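Local coordinates for protein 'Carboxyl esterase 2 (Tuber melanosporum Mel28, PDB 5MIF) that probably hydrolyses carboxylic esters as an archaeal-like carboxylesterase of the alpha/beta hydrolase fold, from a symbiotic truffle fungus, at residues A[77-82]-A[91-96]. Sequence-based numbering, arbitrary orientation.
Sequences TKILSL and TAYLYK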
# COMPACT_ATOMS: atom_id res chain seq x y z
N THR A 77 22.31 -12.69 15.90
CA THR A 77 22.40 -13.67 14.81
C THR A 77 22.77 -15.05 15.36
O THR A 77 23.79 -15.19 16.04
CB THR A 77 23.47 -13.29 13.77
OG1 THR A 77 23.15 -12.04 13.17
CG2 THR A 77 23.58 -14.36 12.69
N LYS A 78 21.96 -16.05 15.06
CA LYS A 78 22.38 -17.42 15.33
C LYS A 78 22.50 -18.17 14.00
O LYS A 78 21.54 -18.27 13.23
CB LYS A 78 21.40 -18.12 16.28
CG LYS A 78 21.85 -19.53 16.67
CD LYS A 78 21.07 -20.09 17.85
CE LYS A 78 21.77 -21.32 18.42
NZ LYS A 78 21.22 -21.75 19.74
N ILE A 79 23.71 -18.65 13.72
CA ILE A 79 24.01 -19.37 12.49
C ILE A 79 23.68 -20.85 12.64
O ILE A 79 24.21 -21.55 13.51
CB ILE A 79 25.48 -19.19 12.11
CG1 ILE A 79 25.84 -17.70 12.20
CG2 ILE A 79 25.74 -19.75 10.72
CD1 ILE A 79 27.28 -17.38 11.90
N LEU A 80 22.79 -21.34 11.78
CA LEU A 80 22.29 -22.70 11.90
C LEU A 80 22.63 -23.56 10.68
O LEU A 80 22.35 -23.18 9.54
CB LEU A 80 20.77 -22.68 12.13
CG LEU A 80 20.33 -21.96 13.41
CD1 LEU A 80 18.82 -21.75 13.44
CD2 LEU A 80 20.80 -22.74 14.65
N SER A 81 23.23 -24.72 10.94
CA SER A 81 23.43 -25.72 9.90
C SER A 81 22.44 -26.83 10.15
O SER A 81 22.70 -27.72 10.96
CB SER A 81 24.86 -26.25 9.95
OG SER A 81 25.77 -25.24 9.59
N LEU A 82 21.32 -26.83 9.43
CA LEU A 82 20.26 -27.78 9.74
C LEU A 82 20.51 -29.06 8.94
O LEU A 82 20.58 -29.03 7.71
CB LEU A 82 18.89 -27.19 9.41
CG LEU A 82 18.62 -25.78 9.94
CD1 LEU A 82 17.22 -25.31 9.58
CD2 LEU A 82 18.81 -25.74 11.46
N THR A 91 21.42 -24.18 5.37
CA THR A 91 21.94 -23.10 6.17
C THR A 91 20.82 -22.11 6.49
O THR A 91 20.08 -21.70 5.60
CB THR A 91 23.11 -22.39 5.44
OG1 THR A 91 24.18 -23.33 5.26
CG2 THR A 91 23.64 -21.24 6.28
N ALA A 92 20.68 -21.76 7.75
CA ALA A 92 19.68 -20.77 8.14
C ALA A 92 20.26 -19.79 9.16
O ALA A 92 21.10 -20.16 9.98
CB ALA A 92 18.43 -21.47 8.70
N TYR A 93 19.83 -18.54 9.08
CA TYR A 93 20.21 -17.54 10.06
C TYR A 93 18.98 -17.12 10.87
O TYR A 93 17.99 -16.66 10.29
CB TYR A 93 20.86 -16.33 9.40
CG TYR A 93 22.11 -16.64 8.60
CD1 TYR A 93 22.03 -17.09 7.28
CD2 TYR A 93 23.38 -16.52 9.17
CE1 TYR A 93 23.19 -17.39 6.54
CE2 TYR A 93 24.53 -16.82 8.45
CZ TYR A 93 24.43 -17.26 7.14
OH TYR A 93 25.58 -17.55 6.44
N LEU A 94 19.02 -17.23 12.19
CA LEU A 94 17.93 -16.72 13.01
C LEU A 94 18.29 -15.35 13.55
O LEU A 94 19.21 -15.21 14.35
CB LEU A 94 17.60 -17.67 14.16
CG LEU A 94 16.43 -17.25 15.07
CD1 LEU A 94 15.11 -17.25 14.29
CD2 LEU A 94 16.32 -18.15 16.30
N TYR A 95 17.58 -14.32 13.09
CA TYR A 95 17.81 -12.97 13.57
C TYR A 95 16.73 -12.55 14.56
O TYR A 95 15.54 -12.68 14.26
CB TYR A 95 17.84 -11.98 12.42
CG TYR A 95 18.84 -12.29 11.33
CD1 TYR A 95 20.22 -12.19 11.55
CD2 TYR A 95 18.41 -12.60 10.05
CE1 TYR A 95 21.13 -12.43 10.52
CE2 TYR A 95 19.29 -12.85 9.03
CZ TYR A 95 20.65 -12.77 9.25
OH TYR A 95 21.49 -13.02 8.19
N LYS A 96 17.14 -12.09 15.74
CA LYS A 96 16.21 -11.64 16.79
C LYS A 96 16.46 -10.21 17.23
O LYS A 96 17.60 -9.83 17.46
CB LYS A 96 16.30 -12.55 18.01
CG LYS A 96 16.04 -14.01 17.74
CD LYS A 96 15.81 -14.77 19.04
CE LYS A 96 17.15 -15.19 19.62
NZ LYS A 96 17.00 -15.78 20.97
O HOH W 1 25.95 -24.43 7.31
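Lys78 faces Leu94 and Leu80 faces Ala92 as the hydrogen-bonded pairs of an antiparallel hairpin, whose strand segments 77-82 and 91-96 run at 161° to each other with their axes 4.7 Å apart. Each pair is closed by two backbone bonds; Leu80 N meets Ala92 O at 2.7 Å. CA-H...O contacts run alongside these bonds, such as Tyr93 CA to Lys78 O at 3.5 Å.

The hairpin illustrates how a two-stranded edge can carry unlike faces. On one, the Tyr93 ring lies alongside Ile79, with Ile79 CG2 3.9 Å from Tyr93 CE2, while the methyl of Thr77 meets the same ring at its edge. Thr77 CG2 stands anti to the backbone N, which leaves OG1 beside that nitrogen (chi1 -61°) and level with the plane of the Tyr95 ring, 3.4 Å from Tyr95 CD1. Cut back to an alanine here, Tyr93 would probably leave a gap beside Ile79, while the Thr77 methyl would keep only the Tyr95 ring of the two. Farther along this face, a water between Ser81 OG and Thr91 OG1 lies too close to the serine for the bridge to be certain.

The other face is aliphatic close to the backbone: Leu82 CD1 reaches Ala92 CB at 4.1 Å, and Leu80 CD1 approaches Leu94 CB at 4.3 Å. From here the extended Lys78 chain leads away from the neighbouring strand.

Within the chain, strand 75-82 forms one margin of the mixed sheet, and strand 90-97 links it to strand 142-147 through backbone bonds such as Tyr93 with Phe145. Leu80 and Leu82 pack on Trp169 of helix 158-173, whereas Tyr95, on the opposite face, rests against Ile132 and Ile136 of helix 129-139, so helices flank both sides of this antiparallel start to the alpha/beta hydrolase sheet.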